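Local coordinates for putative fusidic acid resistance protein (Staphylococcus aureus, PDB 2YB5) that mediates resistance to the antibiotic fusidic acid, probably by binding elongation factor G and helping to clear it from the ribosome, at residues V13-L18 with H75-L80; N43-I48 with S57-S62. All coordinates share one frame; numbering follows the deposited sequence.

Contacts 1 and 2 both lie in the N-terminal helical region of the protein, which belongs to the elongation factor G-binding family. Contact 1 joins helix 9-27 to helix 70-80. Contact 2 joins helix 35-50 to helix 59-63, two helices that lie between them in sequence. The centres of the two contacts are about 10 Å apart. The two contacts meet through side chains: Val15 CG2 lies 3.5 Å from Ile48 CD1, and Leu80 CD1 lies 3.6 Å from Phe59 CZ. Together they form parts of one apolar core. The zinc ion, held by Cys158, Cys161, Cys191 and Cys197, is about 12 Å from the side chain of Lys16 in contact 1.

Contact 1: V13-L18 with H75-L80; sequences VKVKQL and HLLNEL
Leu77 reaches from helix 70-80 to helix 9-27 and places one methyl on Val15 and the other on Lys16. It has the largest buried share of the contact. Leu77 points at the facing helix from CB onward, with CG anti to the carbonyl carbon (chi1 -78°). CD2 approaches CG1 of Val15 at 4.1 Å. These two side chains pass alongside each other, pointing in opposite directions. CD1 meets CG of Lys16 at 4.0 Å, and here the two chains lie roughly perpendicular.

Lys16 contributes only the start of its aliphatic chain. Its CG is turned away from the backbone N (chi1 175°) and lies beside Leu77. The chain then bends at chi3, and the amine leads away from helix 70-80. NZ makes a weak hydrogen bond to the carbonyl oxygen of Gln199, on the zinc-finger side of the protein. Lys16 thus serves two sides: its CG packs on Leu77 while NZ reaches the zinc-finger part.

Val15 uses the same CG1 for a second, looser touch, 4.4 Å from Leu80 CD1. Its side chain also packs on Ile48 and Phe49 of helix 35-50.

The two short helical segments run nearly antiparallel, at 164°. Their axes come no closer than 11.4 Å. The nearest CA atoms are those of Lys16 and Leu77, 7.3 Å apart. The helices are thus joined through side chains, within a multi-helix core that other helices help to fill.

No hydrogen bond links the segments. The contact rests on methyl and methylene packing, which implies dispersion and burial of apolar surface rather than directional bonds.

Contact 2: N43-I48 with S57-S62; sequences NEINDI and SDFITS
The Phe59 ring meets Ile45 at its edge. CG2 of Ile45 lies near the ring plane, 4.0 Å from CE2. With CG of Phe59 anti to the backbone N (chi1 172°), the edge carrying CE2 faces Ile45. The Ile45 side chain stands across the line of the Phe59 side chain. Helix 70-80 supplies other neighbours of the ring. CD1 of Leu80 lies over one face, close to the ring centre. CB of Leu76 comes to the edge near CE1. Leu77 also touches the Phe59 side chain.

Asn46 touches through CB, not through its amide. This CB lies 4.1 Å from CD1 of Ile60.

Ile60 has the most surface buried in the contact. The same CD1 methyl reaches CG2 of Ile45 at 4.0 Å and also comes close to the backbone N of Asn46. The methyl therefore rests against two successive residues of helix 35-50. The Ile45 and Ile60 side chains run alongside one another head to tail. CG2 of Ile45 touches both Phe59 and Ile60. No hydrogen bond crosses between the segments.

Asn46 and Ile60 have the nearest CA atoms, 7.2 Å apart. In the loop before helix 59-63, Ser57 OG is hydrogen-bonded to Asp55 OD1.

The contact packs the short helix 59-63 against helix 35-50. Ile45 also touches Leu18 and Val19 of helix 9-27. Through Phe59, the contact continues into helix 70-80.

Contact 1: V13-L18 with H75-L80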
loop_
_atom_site.group_PDB
_atom_site.type_symbol
_atom_site.label_atom_id
_atom_site.label_comp_id
_atom_site.label_asym_id
_atom_site.label_seq_id
_atom_site.Cartn_x
_atom_site.Cartn_y
_atom_site.Cartn_z
ATOM N N VAL A 13 4.144 1.862 -5.066
ATOM C CA VAL A 13 4.736 0.683 -4.454
ATOM C C VAL A 13 5.042 -0.340 -5.536
ATOM O O VAL A 13 6.124 -0.944 -5.538
ATOM C CB VAL A 13 3.831 0.096 -3.362
ATOM C CG1 VAL A 13 4.410 -1.201 -2.816
ATOM C CG2 VAL A 13 3.662 1.118 -2.239
ATOM N N LYS A 14 4.121 -0.485 -6.488
ATOM C CA LYS A 14 4.342 -1.382 -7.631
ATOM C C LYS A 14 5.534 -0.902 -8.485
ATOM O O LYS A 14 6.416 -1.703 -8.788
ATOM C CB LYS A 14 3.070 -1.520 -8.476
ATOM C CG LYS A 14 3.166 -2.498 -9.631
ATOM C CD LYS A 14 3.185 -3.933 -9.160
ATOM C CE LYS A 14 3.359 -4.867 -10.337
ATOM N NZ LYS A 14 3.325 -6.311 -9.956
ATOM N N VAL A 15 5.566 0.385 -8.852
ATOM C CA VAL A 15 6.696 0.941 -9.616
ATOM C C VAL A 15 8.033 0.584 -8.942
ATOM O O VAL A 15 8.979 0.149 -9.601
ATOM C CB VAL A 15 6.610 2.486 -9.815
ATOM C CG1 VAL A 15 7.916 3.030 -10.366
ATOM C CG2 VAL A 15 5.463 2.877 -10.756
ATOM N N LYS A 16 8.081 0.755 -7.627
ATOM C CA LYS A 16 9.268 0.470 -6.827
ATOM C C LYS A 16 9.621 -1.014 -6.877
ATOM O O LYS A 16 10.776 -1.374 -7.130
ATOM C CB LYS A 16 9.001 0.939 -5.394
ATOM C CG LYS A 16 10.070 0.633 -4.357
ATOM C CD LYS A 16 9.596 1.052 -2.964
ATOM C CE LYS A 16 8.541 0.076 -2.403
ATOM N NZ LYS A 16 7.859 0.546 -1.138
ATOM N N GLN A 17 8.629 -1.875 -6.670
ATOM C CA GLN A 17 8.819 -3.320 -6.815
ATOM C C GLN A 17 9.354 -3.703 -8.206
ATOM O O GLN A 17 10.154 -4.635 -8.330
ATOM C CB GLN A 17 7.526 -4.088 -6.511
ATOM C CG GLN A 17 7.160 -4.123 -5.018
ATOM C CD GLN A 17 5.790 -4.728 -4.733
ATOM O OE1 GLN A 17 5.310 -4.682 -3.597
ATOM N NE2 GLN A 17 5.155 -5.301 -5.756
ATOM N N LEU A 18 8.913 -2.995 -9.245
ATOM C CA LEU A 18 9.385 -3.282 -10.606
ATOM C C LEU A 18 10.839 -2.842 -10.800
ATOM O O LEU A 18 11.621 -3.545 -11.444
ATOM C CB LEU A 18 8.483 -2.633 -11.652
ATOM C CG LEU A 18 7.053 -3.183 -11.734
ATOM C CD1 LEU A 18 6.140 -2.165 -12.401
ATOM C CD2 LEU A 18 7.002 -4.519 -12.456
ATOM N N HIS A 75 17.089 7.693 -5.318
ATOM C CA HIS A 75 17.046 9.122 -5.612
ATOM C C HIS A 75 16.011 9.428 -6.692
ATOM O O HIS A 75 15.157 10.297 -6.515
ATOM C CB HIS A 75 18.428 9.618 -6.060
ATOM C CG HIS A 75 18.428 11.023 -6.582
ATOM N ND1 HIS A 75 18.236 12.119 -5.767
ATOM C CD2 HIS A 75 18.601 11.509 -7.834
ATOM C CE1 HIS A 75 18.285 13.219 -6.497
ATOM N NE2 HIS A 75 18.509 12.877 -7.753
ATOM N N LEU A 76 16.095 8.703 -7.806
ATOM C CA LEU A 76 15.163 8.886 -8.917
ATOM C C LEU A 76 13.726 8.568 -8.484
ATOM O O LEU A 76 12.795 9.286 -8.853
ATOM C CB LEU A 76 15.570 8.018 -10.118
ATOM C CG LEU A 76 16.918 8.324 -10.788
ATOM C CD1 LEU A 76 17.329 7.189 -11.726
ATOM C CD2 LEU A 76 16.882 9.650 -11.544
ATOM N N LEU A 77 13.557 7.503 -7.697
ATOM C CA LEU A 77 12.242 7.151 -7.132
ATOM C C LEU A 77 11.729 8.249 -6.208
ATOM O O LEU A 77 10.568 8.624 -6.290
ATOM C CB LEU A 77 12.282 5.817 -6.369
ATOM C CG LEU A 77 12.274 4.518 -7.183
ATOM C CD1 LEU A 77 12.410 3.311 -6.263
ATOM C CD2 LEU A 77 11.027 4.397 -8.051
ATOM N N ASN A 78 12.594 8.762 -5.332
ATOM C CA ASN A 78 12.240 9.886 -4.450
ATOM C C ASN A 78 11.837 11.137 -5.232
ATOM O O ASN A 78 10.995 11.911 -4.785
ATOM C CB ASN A 78 13.392 10.221 -3.493
ATOM C CG ASN A 78 13.566 9.188 -2.388
ATOM O OD1 ASN A 78 12.933 8.129 -2.395
ATOM N ND2 ASN A 78 14.441 9.491 -1.436
ATOM N N GLU A 79 12.444 11.326 -6.399
ATOM C CA GLU A 79 12.059 12.408 -7.308
ATOM C C GLU A 79 10.668 12.169 -7.893
ATOM O O GLU A 79 9.978 13.126 -8.259
ATOM C CB GLU A 79 13.077 12.562 -8.441
ATOM C CG GLU A 79 14.379 13.225 -8.024
ATOM C CD GLU A 79 15.362 13.364 -9.176
ATOM O OE1 GLU A 79 15.547 12.391 -9.938
ATOM O OE2 GLU A 79 15.954 14.454 -9.319
ATOM N N LEU A 80 10.271 10.897 -7.993
ATOM C CA LEU A 80 8.920 10.537 -8.425
ATOM C C LEU A 80 7.869 10.808 -7.344
ATOM O O LEU A 80 6.701 11.032 -7.669
ATOM C CB LEU A 80 8.844 9.064 -8.849
ATOM C CG LEU A 80 9.557 8.645 -10.129
ATOM C CD1 LEU A 80 9.470 7.141 -10.301
ATOM C CD2 LEU A 80 8.956 9.355 -11.326
#

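Contact 2: N43-I48 with S57-S62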
loop_
_atom_site.group_PDB
_atom_site.type_symbol
_atom_site.label_atom_id
_atom_site.label_comp_id
_atom_site.label_asym_id
_atom_site.label_seq_id
_atom_site.Cartn_x
_atom_site.Cartn_y
_atom_site.Cartn_z
ATOM N N ASN A 43 8.293 -1.366 -19.605
ATOM C CA ASN A 43 6.948 -1.041 -20.093
ATOM C C ASN A 43 5.857 -1.077 -19.021
ATOM O O ASN A 43 4.889 -0.324 -19.124
ATOM C CB ASN A 43 6.550 -1.914 -21.287
ATOM C CG ASN A 43 6.965 -1.305 -22.628
ATOM O OD1 ASN A 43 6.943 -0.083 -22.808
ATOM N ND2 ASN A 43 7.323 -2.157 -23.577
ATOM N N GLU A 44 6.004 -1.935 -18.007
ATOM C CA GLU A 44 5.075 -1.941 -16.862
ATOM C C GLU A 44 5.151 -0.637 -16.085
ATOM O O GLU A 44 4.123 -0.079 -15.695
ATOM C CB GLU A 44 5.367 -3.104 -15.907
ATOM C CG GLU A 44 5.069 -4.484 -16.487
ATOM C CD GLU A 44 3.586 -4.732 -16.638
ATOM O OE1 GLU A 44 2.888 -4.800 -15.596
ATOM O OE2 GLU A 44 3.120 -4.859 -17.796
ATOM N N ILE A 45 6.366 -0.159 -15.849
ATOM C CA ILE A 45 6.564 1.102 -15.138
ATOM C C ILE A 45 5.937 2.260 -15.908
ATOM O O ILE A 45 5.219 3.086 -15.327
ATOM C CB ILE A 45 8.058 1.391 -14.903
ATOM C CG1 ILE A 45 8.641 0.349 -13.945
ATOM C CG2 ILE A 45 8.264 2.820 -14.359
ATOM C CD1 ILE A 45 10.130 0.402 -13.790
ATOM N N ASN A 46 6.214 2.305 -17.207
ATOM C CA ASN A 46 5.722 3.359 -18.100
ATOM C C ASN A 46 4.207 3.395 -18.195
ATOM O O ASN A 46 3.605 4.473 -18.168
ATOM C CB ASN A 46 6.308 3.176 -19.509
ATOM C CG ASN A 46 6.003 4.348 -20.437
ATOM O OD1 ASN A 46 6.274 5.502 -20.112
ATOM N ND2 ASN A 46 5.456 4.046 -21.608
ATOM N N ASP A 47 3.592 2.223 -18.314
ATOM C CA ASP A 47 2.138 2.134 -18.404
ATOM C C ASP A 47 1.452 2.720 -17.161
ATOM O O ASP A 47 0.429 3.391 -17.281
ATOM C CB ASP A 47 1.694 0.683 -18.664
ATOM C CG ASP A 47 1.990 0.224 -20.089
ATOM O OD1 ASP A 47 2.228 1.083 -20.975
ATOM O OD2 ASP A 47 1.990 -1.004 -20.330
ATOM N N ILE A 48 2.032 2.494 -15.981
ATOM C CA ILE A 48 1.511 3.068 -14.733
ATOM C C ILE A 48 1.393 4.597 -14.835
ATOM O O ILE A 48 0.483 5.191 -14.254
ATOM C CB ILE A 48 2.387 2.686 -13.519
ATOM C CG1 ILE A 48 2.191 1.206 -13.164
ATOM C CG2 ILE A 48 2.068 3.553 -12.312
ATOM C CD1 ILE A 48 3.160 0.702 -12.131
ATOM N N SER A 57 9.048 9.331 -19.802
ATOM C CA SER A 57 10.097 9.056 -20.787
ATOM C C SER A 57 11.270 9.974 -20.469
ATOM O O SER A 57 11.365 11.092 -20.986
ATOM C CB SER A 57 9.592 9.267 -22.222
ATOM O OG SER A 57 9.081 10.577 -22.410
ATOM N N ASP A 58 12.153 9.480 -19.607
ATOM C CA ASP A 58 13.090 10.306 -18.853
ATOM C C ASP A 58 13.617 9.455 -17.707
ATOM O O ASP A 58 14.796 9.097 -17.680
ATOM C CB ASP A 58 12.380 11.558 -18.315
ATOM C CG ASP A 58 12.997 12.091 -17.031
ATOM O OD1 ASP A 58 14.241 12.091 -16.904
ATOM O OD2 ASP A 58 12.224 12.517 -16.152
ATOM N N PHE A 59 12.721 9.128 -16.774
ATOM C CA PHE A 59 13.014 8.199 -15.696
ATOM C C PHE A 59 13.273 6.835 -16.321
ATOM O O PHE A 59 14.205 6.134 -15.924
ATOM C CB PHE A 59 11.838 8.151 -14.715
ATOM C CG PHE A 59 11.951 7.081 -13.649
ATOM C CD1 PHE A 59 12.895 7.182 -12.630
ATOM C CD2 PHE A 59 11.096 5.986 -13.658
ATOM C CE1 PHE A 59 12.996 6.195 -11.651
ATOM C CE2 PHE A 59 11.183 5.003 -12.674
ATOM C CZ PHE A 59 12.134 5.107 -11.671
ATOM N N ILE A 60 12.459 6.485 -17.321
ATOM C CA ILE A 60 12.632 5.241 -18.074
ATOM C C ILE A 60 14.034 5.172 -18.665
ATOM O O ILE A 60 14.717 4.162 -18.515
ATOM C CB ILE A 60 11.584 5.098 -19.215
ATOM C CG1 ILE A 60 10.184 4.824 -18.647
ATOM C CG2 ILE A 60 11.973 3.992 -20.177
ATOM C CD1 ILE A 60 10.038 3.495 -17.904
ATOM N N THR A 61 14.456 6.248 -19.335
ATOM C CA THR A 61 15.805 6.323 -19.905
ATOM C C THR A 61 16.858 6.192 -18.806
ATOM O O THR A 61 17.799 5.417 -18.930
ATOM C CB THR A 61 16.021 7.645 -20.693
ATOM O OG1 THR A 61 15.357 7.562 -21.962
ATOM C CG2 THR A 61 17.514 7.919 -20.923
ATOM N N SER A 62 16.672 6.936 -17.724
ATOM C CA SER A 62 17.588 6.895 -16.589
ATOM C C SER A 62 17.773 5.494 -15.985
ATOM O O SER A 62 18.907 5.101 -15.703
ATOM C CB SER A 62 17.125 7.865 -15.504
ATOM O OG SER A 62 18.147 8.059 -14.550
#